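Local structure of flagellar brake protein YcgR (Escherichia coli K-12, 5Y6H) at residues L14-D22 against V103-V111; L44-F55 against Y94-P104. The protein acts as a flagellar brake that, when bound to c-di-GMP, binds elements of the flagellar motor and slows it, this chain being its N-terminal domain. All coordinates share one frame; numbering follows the deposited sequence.

Interaction 1: L14-D22 against V103-V111; sequences LAVLGVLRD and VPPPTLWFV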
loop_
_atom_site.group_PDB
_atom_site.type_symbol
_atom_site.label_atom_id
_atom_site.label_comp_id
_atom_site.label_asym_id
_atom_site.label_seq_id
_atom_site.Cartn_x
_atom_site.Cartn_y
_atom_site.Cartn_z
ATOM N N LEU A 14 -4.698 -14.175 -7.029
ATOM C CA LEU A 14 -5.960 -14.276 -6.302
ATOM C C LEU A 14 -5.738 -14.098 -4.805
ATOM O O LEU A 14 -6.490 -13.378 -4.136
ATOM C CB LEU A 14 -6.637 -15.619 -6.585
ATOM C CG LEU A 14 -6.957 -15.969 -8.040
ATOM C CD1 LEU A 14 -7.478 -17.395 -8.136
ATOM C CD2 LEU A 14 -7.962 -14.988 -8.622
ATOM N N ALA A 15 -4.708 -14.751 -4.264
ATOM C CA ALA A 15 -4.426 -14.652 -2.836
ATOM C C ALA A 15 -3.980 -13.248 -2.453
ATOM O O ALA A 15 -4.330 -12.755 -1.373
ATOM C CB ALA A 15 -3.364 -15.679 -2.440
ATOM N N VAL A 16 -3.198 -12.594 -3.319
ATOM C CA VAL A 16 -2.756 -11.227 -3.048
ATOM C C VAL A 16 -3.951 -10.284 -3.007
ATOM O O VAL A 16 -4.097 -9.476 -2.082
ATOM C CB VAL A 16 -1.723 -10.773 -4.097
ATOM C CG1 VAL A 16 -1.502 -9.257 -4.009
ATOM C CG2 VAL A 16 -0.411 -11.517 -3.910
ATOM N N LEU A 17 -4.823 -10.373 -4.016
ATOM C CA LEU A 17 -5.984 -9.492 -4.065
ATOM C C LEU A 17 -6.909 -9.729 -2.876
ATOM O O LEU A 17 -7.499 -8.783 -2.344
ATOM C CB LEU A 17 -6.730 -9.679 -5.388
ATOM C CG LEU A 17 -7.877 -8.707 -5.684
ATOM C CD1 LEU A 17 -7.364 -7.280 -5.701
ATOM C CD2 LEU A 17 -8.536 -9.047 -7.008
ATOM N N GLY A 18 -7.037 -10.984 -2.432
ATOM C CA GLY A 18 -7.902 -11.267 -1.295
ATOM C C GLY A 18 -7.488 -10.528 -0.037
ATOM O O GLY A 18 -8.334 -10.006 0.695
ATOM N N VAL A 19 -6.182 -10.460 0.228
ATOM C CA VAL A 19 -5.702 -9.723 1.393
ATOM C C VAL A 19 -5.968 -8.233 1.226
ATOM O O VAL A 19 -6.355 -7.545 2.180
ATOM C CB VAL A 19 -4.206 -10.002 1.631
ATOM C CG1 VAL A 19 -3.674 -9.125 2.761
ATOM C CG2 VAL A 19 -3.976 -11.475 1.937
ATOM N N LEU A 20 -5.761 -7.712 0.014
ATOM C CA LEU A 20 -5.977 -6.290 -0.230
ATOM C C LEU A 20 -7.444 -5.918 -0.056
ATOM O O LEU A 20 -7.761 -4.828 0.435
ATOM C CB LEU A 20 -5.488 -5.923 -1.631
ATOM C CG LEU A 20 -3.977 -6.022 -1.855
ATOM C CD1 LEU A 20 -3.640 -5.795 -3.323
ATOM C CD2 LEU A 20 -3.224 -5.037 -0.967
ATOM N N ARG A 21 -8.355 -6.815 -0.454
ATOM C CA ARG A 21 -9.778 -6.573 -0.232
ATOM C C ARG A 21 -10.086 -6.462 1.256
ATOM O O ARG A 21 -10.853 -5.586 1.673
ATOM C CB ARG A 21 -10.617 -7.688 -0.863
ATOM C CG ARG A 21 -10.441 -7.849 -2.366
ATOM C CD ARG A 21 -11.594 -7.243 -3.136
ATOM N NE ARG A 21 -11.598 -7.665 -4.533
ATOM C CZ ARG A 21 -12.076 -6.925 -5.525
ATOM N NH1 ARG A 21 -12.584 -5.727 -5.266
ATOM N NH2 ARG A 21 -12.049 -7.377 -6.772
ATOM N N ASP A 22 -9.499 -7.344 2.071
ATOM C CA ASP A 22 -9.697 -7.269 3.517
ATOM C C ASP A 22 -9.097 -5.990 4.088
ATOM O O ASP A 22 -9.676 -5.375 4.994
ATOM C CB ASP A 22 -9.074 -8.488 4.201
ATOM C CG ASP A 22 -9.961 -9.720 4.145
ATOM O OD1 ASP A 22 -11.127 -9.613 3.709
ATOM O OD2 ASP A 22 -9.487 -10.803 4.545
ATOM N N VAL A 103 -0.517 -0.365 -8.710
ATOM C CA VAL A 103 -1.136 -1.618 -9.139
ATOM C C VAL A 103 -0.776 -2.690 -8.121
ATOM O O VAL A 103 0.189 -2.537 -7.352
ATOM C CB VAL A 103 -0.705 -2.008 -10.573
ATOM C CG1 VAL A 103 -1.062 -0.892 -11.550
ATOM C CG2 VAL A 103 0.773 -2.326 -10.624
ATOM N N PRO A 104 -1.545 -3.778 -8.066
ATOM C CA PRO A 104 -1.284 -4.831 -7.073
ATOM C C PRO A 104 0.114 -5.405 -7.222
ATOM O O PRO A 104 0.610 -5.587 -8.344
ATOM C CB PRO A 104 -2.357 -5.886 -7.385
ATOM C CG PRO A 104 -3.469 -5.116 -7.994
ATOM C CD PRO A 104 -2.815 -4.008 -8.782
ATOM N N PRO A 105 0.781 -5.699 -6.102
ATOM C CA PRO A 105 2.115 -6.280 -6.186
ATOM C C PRO A 105 2.036 -7.736 -6.602
ATOM O O PRO A 105 1.005 -8.399 -6.403
ATOM C CB PRO A 105 2.645 -6.140 -4.747
ATOM C CG PRO A 105 1.394 -6.306 -3.922
ATOM C CD PRO A 105 0.312 -5.587 -4.711
ATOM N N PRO A 106 3.102 -8.277 -7.197
ATOM C CA PRO A 106 3.090 -9.712 -7.527
ATOM C C PRO A 106 3.139 -10.608 -6.302
ATOM O O PRO A 106 2.660 -11.747 -6.362
ATOM C CB PRO A 106 4.335 -9.880 -8.410
ATOM C CG PRO A 106 5.211 -8.722 -8.048
ATOM C CD PRO A 106 4.284 -7.592 -7.739
ATOM N N THR A 107 3.713 -10.138 -5.196
ATOM C CA THR A 107 3.711 -10.890 -3.948
ATOM C C THR A 107 3.390 -9.948 -2.797
ATOM O O THR A 107 3.564 -8.731 -2.893
ATOM C CB THR A 107 5.052 -11.601 -3.681
ATOM O OG1 THR A 107 6.084 -10.629 -3.463
ATOM C CG2 THR A 107 5.439 -12.506 -4.843
ATOM N N LEU A 108 2.926 -10.536 -1.696
ATOM C CA LEU A 108 2.493 -9.791 -0.522
ATOM C C LEU A 108 2.782 -10.632 0.713
ATOM O O LEU A 108 2.614 -11.854 0.686
ATOM C CB LEU A 108 0.998 -9.446 -0.623
ATOM C CG LEU A 108 0.260 -8.665 0.468
ATOM C CD1 LEU A 108 -0.891 -7.897 -0.153
ATOM C CD2 LEU A 108 -0.260 -9.600 1.552
ATOM N N TRP A 109 3.223 -9.981 1.787
ATOM C CA TRP A 109 3.401 -10.639 3.075
ATOM C C TRP A 109 2.191 -10.358 3.958
ATOM O O TRP A 109 1.807 -9.200 4.141
ATOM C CB TRP A 109 4.677 -10.166 3.776
ATOM C CG TRP A 109 5.954 -10.481 3.050
ATOM C CD1 TRP A 109 6.689 -9.628 2.278
ATOM C CD2 TRP A 109 6.651 -11.734 3.038
ATOM N NE1 TRP A 109 7.798 -10.271 1.783
ATOM C CE2 TRP A 109 7.799 -11.565 2.235
ATOM C CE3 TRP A 109 6.418 -12.981 3.626
ATOM C CZ2 TRP A 109 8.710 -12.597 2.006
ATOM C CZ3 TRP A 109 7.324 -14.005 3.397
ATOM C CH2 TRP A 109 8.455 -13.806 2.594
ATOM N N PHE A 110 1.583 -11.418 4.486
ATOM C CA PHE A 110 0.520 -11.321 5.487
ATOM C C PHE A 110 1.043 -12.078 6.701
ATOM O O PHE A 110 0.832 -13.286 6.825
ATOM C CB PHE A 110 -0.811 -11.897 4.974
ATOM C CG PHE A 110 -2.008 -11.491 5.790
ATOM C CD1 PHE A 110 -3.167 -12.252 5.770
ATOM C CD2 PHE A 110 -1.979 -10.348 6.572
ATOM C CE1 PHE A 110 -4.272 -11.881 6.515
ATOM C CE2 PHE A 110 -3.078 -9.972 7.320
ATOM C CZ PHE A 110 -4.227 -10.738 7.292
ATOM N N VAL A 111 1.736 -11.362 7.583
ATOM C CA VAL A 111 2.487 -11.968 8.679
ATOM C C VAL A 111 1.582 -12.058 9.905
ATOM O O VAL A 111 1.252 -11.043 10.523
ATOM C CB VAL A 111 3.760 -11.172 8.986
ATOM C CG1 VAL A 111 4.597 -11.889 10.032
ATOM C CG2 VAL A 111 4.563 -10.951 7.712
#
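Val16 O accepts the helix bond from Leu20 N at 3.2 Å, and the same oxygen lies 4.1 Å from Leu108 CD1. That bond is internal to the helix; between the two segments there is only van der Waals packing. Val16 spreads its two methyls along the end of the proline loop. CG1, held anti to the backbone N (chi1 167°), comes 3.6 Å from Pro105 O and also touches the ring of that proline. CG2 reaches Pro106 O and Leu108 CB instead. Leu108 forks between two neighbouring helix residues. Its CD2 meets Val19 CG1 at 3.7 Å, and its CD1 meets Leu20 CD2 at 3.8 Å. Val19 also serves Phe110. Val19 CG1 sits over one face of the Phe110 ring, toward the rim, while Val19 CG2 comes 4.0 Å from Phe110 CD1. Leu20 CD1 comes end-on to Pro105 CD at 4.2 Å. Phe84 of strand 80-86 touches Leu20, Pro105 and Leu108, which are all buried. The short helix and strand axes cross at 58°. This is a helix packed by its valine and leucine side across an antiparallel sheet, here on the strand next to the outermost strand 9-10 of the PilZN domain.

Interaction 2: L44-F55 against Y94-P104; sequences LAITPDKLVLDF and YLQLPAFITVP
Leu51 and Leu53 pair with Thr102 and Phe100 through four backbone hydrogen bonds. Both bonds between Leu53 and Phe100 are short, with Leu53 N 2.8 Å from Phe100 O. Leu51 N points almost straight at Thr102 O (175° at the hydrogen) but lies above its carbonyl plane. Packing is close around the Phe100 ring. Phe55 CD2 sits over the centre of the Phe100 ring, and the two planes meet at 36°. Phe55 CE2 is 3.5 Å from Phe100 CE1. Pro98 CB makes a CH-pi contact over one face of Phe55, 3.8 Å from its centroid. Asp54 O lies at the edge of the Phe100 ring, 3.4 Å from CE2, and also accepts a bond from Ser41 OG. Asn62 and Leu66 of helix 59-67 touch Phe100 too. At the other end, Leu51 CD1 presses on Pro104 N at 3.4 Å. The opposite face of the sheet is looser. The Tyr94 ring, carried there with CG anti to the backbone N (chi1 -172°), rests obliquely on Leu44, Ala45 and Val52. One water links Tyr94 OH to Leu44 O. A second water bridges Asp54 OD1 (2.8 Å) and Pro98 O. Leu44 and Ala45 both face Val52, a classic beta bulge. Strands 50-54 and 97-102 are sheet neighbours far apart in sequence, an antiparallel pair consistent with the split-barrel fold of the FMN-binding clan.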
loop_
_atom_site.group_PDB
_atom_site.type_symbol
_atom_site.label_atom_id
_atom_site.label_comp_id
_atom_site.label_asym_id
_atom_site.label_seq_id
_atom_site.Cartn_x
_atom_site.Cartn_y
_atom_site.Cartn_z
ATOM N N LEU A 44 -7.784 3.657 -0.139
ATOM C CA LEU A 44 -9.078 4.285 -0.391
ATOM C C LEU A 44 -9.961 3.434 -1.292
ATOM O O LEU A 44 -11.183 3.396 -1.114
ATOM C CB LEU A 44 -8.874 5.662 -1.024
ATOM C CG LEU A 44 -8.234 6.725 -0.129
ATOM C CD1 LEU A 44 -8.027 8.017 -0.897
ATOM C CD2 LEU A 44 -9.081 6.968 1.108
ATOM N N ALA A 45 -9.365 2.762 -2.274
ATOM C CA ALA A 45 -10.134 2.011 -3.250
ATOM C C ALA A 45 -9.285 0.871 -3.787
ATOM O O ALA A 45 -8.052 0.951 -3.808
ATOM C CB ALA A 45 -10.606 2.915 -4.393
ATOM N N ILE A 46 -9.958 -0.191 -4.227
ATOM C CA ILE A 46 -9.288 -1.394 -4.704
ATOM C C ILE A 46 -10.087 -1.990 -5.858
ATOM O O ILE A 46 -11.320 -2.074 -5.796
ATOM C CB ILE A 46 -9.089 -2.423 -3.569
ATOM C CG1 ILE A 46 -8.349 -3.662 -4.077
ATOM C CG2 ILE A 46 -10.422 -2.791 -2.911
ATOM C CD1 ILE A 46 -6.907 -3.388 -4.475
ATOM N N THR A 47 -9.383 -2.364 -6.933
ATOM C CA THR A 47 -9.925 -3.157 -8.031
ATOM C C THR A 47 -8.888 -4.225 -8.366
ATOM O O THR A 47 -7.762 -4.157 -7.857
ATOM C CB THR A 47 -10.237 -2.298 -9.266
ATOM O OG1 THR A 47 -9.031 -2.052 -9.999
ATOM C CG2 THR A 47 -10.887 -0.970 -8.883
ATOM N N PRO A 48 -9.209 -5.225 -9.195
ATOM C CA PRO A 48 -8.170 -6.190 -9.591
ATOM C C PRO A 48 -6.979 -5.554 -10.284
ATOM O O PRO A 48 -5.913 -6.180 -10.348
ATOM C CB PRO A 48 -8.919 -7.145 -10.532
ATOM C CG PRO A 48 -10.327 -7.080 -10.065
ATOM C CD PRO A 48 -10.542 -5.645 -9.668
ATOM N N ASP A 49 -7.113 -4.327 -10.789
ATOM C CA ASP A 49 -6.056 -3.701 -11.564
ATOM C C ASP A 49 -5.446 -2.464 -10.915
ATOM O O ASP A 49 -4.459 -1.944 -11.447
ATOM C CB ASP A 49 -6.579 -3.326 -12.959
ATOM C CG ASP A 49 -6.914 -4.540 -13.801
ATOM O OD1 ASP A 49 -7.866 -4.460 -14.604
ATOM O OD2 ASP A 49 -6.225 -5.572 -13.660
ATOM N N LYS A 50 -5.976 -1.983 -9.789
ATOM C CA LYS A 50 -5.462 -0.723 -9.265
ATOM C C LYS A 50 -5.693 -0.605 -7.763
ATOM O O LYS A 50 -6.659 -1.145 -7.216
ATOM C CB LYS A 50 -6.094 0.471 -9.996
ATOM C CG LYS A 50 -7.259 1.123 -9.269
ATOM C CD LYS A 50 -7.786 2.326 -10.038
ATOM C CE LYS A 50 -9.302 2.399 -9.967
ATOM N NZ LYS A 50 -9.828 3.646 -10.589
ATOM N N LEU A 51 -4.775 0.106 -7.109
ATOM C CA LEU A 51 -4.910 0.556 -5.730
ATOM C C LEU A 51 -4.904 2.077 -5.719
ATOM O O LEU A 51 -4.069 2.702 -6.379
ATOM C CB LEU A 51 -3.754 0.062 -4.844
ATOM C CG LEU A 51 -3.599 -1.390 -4.398
ATOM C CD1 LEU A 51 -3.360 -2.308 -5.578
ATOM C CD2 LEU A 51 -2.448 -1.497 -3.395
ATOM N N VAL A 52 -5.816 2.674 -4.957
ATOM C CA VAL A 52 -5.853 4.121 -4.760
ATOM C C VAL A 52 -5.483 4.398 -3.311
ATOM O O VAL A 52 -6.136 3.887 -2.394
ATOM C CB VAL A 52 -7.229 4.711 -5.102
ATOM C CG1 VAL A 52 -7.191 6.227 -5.009
ATOM C CG2 VAL A 52 -7.666 4.272 -6.490
ATOM N N LEU A 53 -4.442 5.207 -3.101
ATOM C CA LEU A 53 -3.897 5.476 -1.775
ATOM C C LEU A 53 -4.006 6.959 -1.443
ATOM O O LEU A 53 -3.785 7.815 -2.305
ATOM C CB LEU A 53 -2.428 5.036 -1.684
ATOM C CG LEU A 53 -2.116 3.604 -2.127
ATOM C CD1 LEU A 53 -0.617 3.390 -2.275
ATOM C CD2 LEU A 53 -2.703 2.595 -1.144
ATOM N N ASP A 54 -4.326 7.259 -0.185
ATOM C CA ASP A 54 -4.450 8.644 0.254
ATOM C C ASP A 54 -3.094 9.347 0.263
ATOM O O ASP A 54 -2.054 8.744 0.551
ATOM C CB ASP A 54 -5.070 8.700 1.655
ATOM C CG ASP A 54 -5.695 10.050 1.973
ATOM O OD1 ASP A 54 -5.869 10.870 1.048
ATOM O OD2 ASP A 54 -6.013 10.294 3.158
ATOM N N PHE A 55 -3.113 10.639 -0.061
ATOM C CA PHE A 55 -1.939 11.481 0.137
ATOM C C PHE A 55 -1.625 11.604 1.623
ATOM O O PHE A 55 -2.506 11.482 2.479
ATOM C CB PHE A 55 -2.174 12.881 -0.442
ATOM C CG PHE A 55 -1.617 13.087 -1.829
ATOM C CD1 PHE A 55 -1.270 14.362 -2.258
ATOM C CD2 PHE A 55 -1.457 12.023 -2.704
ATOM C CE1 PHE A 55 -0.760 14.577 -3.529
ATOM C CE2 PHE A 55 -0.948 12.227 -3.984
ATOM C CZ PHE A 55 -0.601 13.507 -4.396
ATOM N N TYR A 94 -9.325 11.204 -6.407
ATOM C CA TYR A 94 -10.339 10.353 -5.795
ATOM C C TYR A 94 -11.162 11.184 -4.825
ATOM O O TYR A 94 -10.608 11.785 -3.898
ATOM C CB TYR A 94 -9.719 9.155 -5.063
ATOM C CG TYR A 94 -10.733 8.130 -4.578
ATOM C CD1 TYR A 94 -11.319 7.233 -5.462
ATOM C CD2 TYR A 94 -11.095 8.058 -3.239
ATOM C CE1 TYR A 94 -12.242 6.295 -5.026
ATOM C CE2 TYR A 94 -12.016 7.124 -2.793
ATOM C CZ TYR A 94 -12.588 6.246 -3.691
ATOM O OH TYR A 94 -13.503 5.314 -3.253
ATOM N N LEU A 95 -12.477 11.202 -5.040
ATOM C CA LEU A 95 -13.411 11.968 -4.215
ATOM C C LEU A 95 -12.949 13.416 -4.060
ATOM O O LEU A 95 -12.943 13.977 -2.962
ATOM C CB LEU A 95 -13.619 11.298 -2.853
ATOM C CG LEU A 95 -14.554 10.081 -2.871
ATOM C CD1 LEU A 95 -15.115 9.790 -1.487
ATOM C CD2 LEU A 95 -15.685 10.269 -3.876
ATOM N N GLN A 96 -12.537 14.013 -5.181
ATOM C CA GLN A 96 -12.159 15.419 -5.319
ATOM C C GLN A 96 -10.862 15.782 -4.600
ATOM O O GLN A 96 -10.586 16.974 -4.401
ATOM C CB GLN A 96 -13.284 16.350 -4.851
ATOM C CG GLN A 96 -14.607 16.126 -5.571
ATOM C CD GLN A 96 -15.727 16.961 -4.996
ATOM O OE1 GLN A 96 -15.875 17.062 -3.778
ATOM N NE2 GLN A 96 -16.531 17.557 -5.866
ATOM N N LEU A 97 -10.046 14.800 -4.227
ATOM C CA LEU A 97 -8.758 15.046 -3.600
ATOM C C LEU A 97 -7.648 14.353 -4.386
ATOM O O LEU A 97 -7.907 13.369 -5.085
ATOM C CB LEU A 97 -8.750 14.543 -2.150
ATOM C CG LEU A 97 -9.466 15.420 -1.122
ATOM C CD1 LEU A 97 -9.678 14.655 0.175
ATOM C CD2 LEU A 97 -8.682 16.706 -0.879
ATOM N N PRO A 98 -6.410 14.840 -4.299
ATOM C CA PRO A 98 -5.299 14.102 -4.909
ATOM C C PRO A 98 -5.082 12.776 -4.197
ATOM O O PRO A 98 -5.321 12.644 -2.994
ATOM C CB PRO A 98 -4.089 15.027 -4.725
ATOM C CG PRO A 98 -4.561 16.222 -3.982
ATOM C CD PRO A 98 -5.962 16.006 -3.520
ATOM N N ALA A 99 -4.623 11.787 -4.959
ATOM C CA ALA A 99 -4.362 10.460 -4.421
ATOM C C ALA A 99 -3.230 9.820 -5.209
ATOM O O ALA A 99 -2.922 10.230 -6.331
ATOM C CB ALA A 99 -5.614 9.574 -4.475
ATOM N N PHE A 100 -2.605 8.809 -4.605
ATOM C CA PHE A 100 -1.663 7.956 -5.317
ATOM C C PHE A 100 -2.417 6.816 -5.987
ATOM O O PHE A 100 -3.373 6.272 -5.426
ATOM C CB PHE A 100 -0.605 7.360 -4.383
ATOM C CG PHE A 100 0.154 8.369 -3.562
ATOM C CD1 PHE A 100 1.069 9.230 -4.155
ATOM C CD2 PHE A 100 -0.012 8.418 -2.185
ATOM C CE1 PHE A 100 1.781 10.150 -3.389
ATOM C CE2 PHE A 100 0.695 9.328 -1.412
ATOM C CZ PHE A 100 1.597 10.195 -2.016
ATOM N N ILE A 101 -1.966 6.437 -7.182
ATOM C CA ILE A 101 -2.442 5.230 -7.845
ATOM C C ILE A 101 -1.250 4.316 -8.094
ATOM O O ILE A 101 -0.171 4.773 -8.490
ATOM C CB ILE A 101 -3.193 5.533 -9.162
ATOM C CG1 ILE A 101 -3.615 4.231 -9.851
ATOM C CG2 ILE A 101 -2.351 6.391 -10.099
ATOM C CD1 ILE A 101 -4.610 4.429 -10.985
ATOM N N THR A 102 -1.443 3.028 -7.831
ATOM C CA THR A 102 -0.465 2.007 -8.177
ATOM C C THR A 102 -1.234 0.736 -8.524
ATOM O O THR A 102 -2.463 0.753 -8.648
ATOM C CB THR A 102 0.554 1.834 -7.042
ATOM O OG1 THR A 102 1.665 1.053 -7.501
ATOM C CG2 THR A 102 -0.077 1.178 -5.819
ATOM N N VAL A 103 -0.517 -0.365 -8.710
ATOM C CA VAL A 103 -1.136 -1.618 -9.139
ATOM C C VAL A 103 -0.776 -2.690 -8.121
ATOM O O VAL A 103 0.189 -2.537 -7.352
ATOM C CB VAL A 103 -0.705 -2.008 -10.573
ATOM C CG1 VAL A 103 -1.062 -0.892 -11.550
ATOM C CG2 VAL A 103 0.773 -2.326 -10.624
ATOM N N PRO A 104 -1.545 -3.778 -8.066
ATOM C CA PRO A 104 -1.284 -4.831 -7.073
ATOM C C PRO A 104 0.114 -5.405 -7.222
ATOM O O PRO A 104 0.610 -5.587 -8.344
ATOM C CB PRO A 104 -2.357 -5.886 -7.385
ATOM C CG PRO A 104 -3.469 -5.116 -7.994
ATOM C CD PRO A 104 -2.815 -4.008 -8.782
HETATM O O HOH W 1 -13.820 2.378 -2.570
HETATM O O HOH W 2 -7.027 11.267 -1.504
#

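Overall arrangement
Interactions 1 and 2 share Val103 and Pro104, and their centres are about 15 Å apart. Residues 97-102 lead through the proline loop into strand 108-111, so one connection serves both contacts. In sequence, both segments of interaction 2 fall between the helix and the strand that interaction 1 brings together. They also touch directly. Arg21 NH2 of the helix packs on Pro48 CD at 3.7 Å, and Leu17 CD1 lies 3.8 Å from Thr47 O. The helix thus reaches from strand 108-111 to the 47-50 turn. Both contacts involve the same antiparallel sheet of the N-terminal domain, which is involved in FliG binding. The c-di-GMP-binding PilZ domain is not part of this chain.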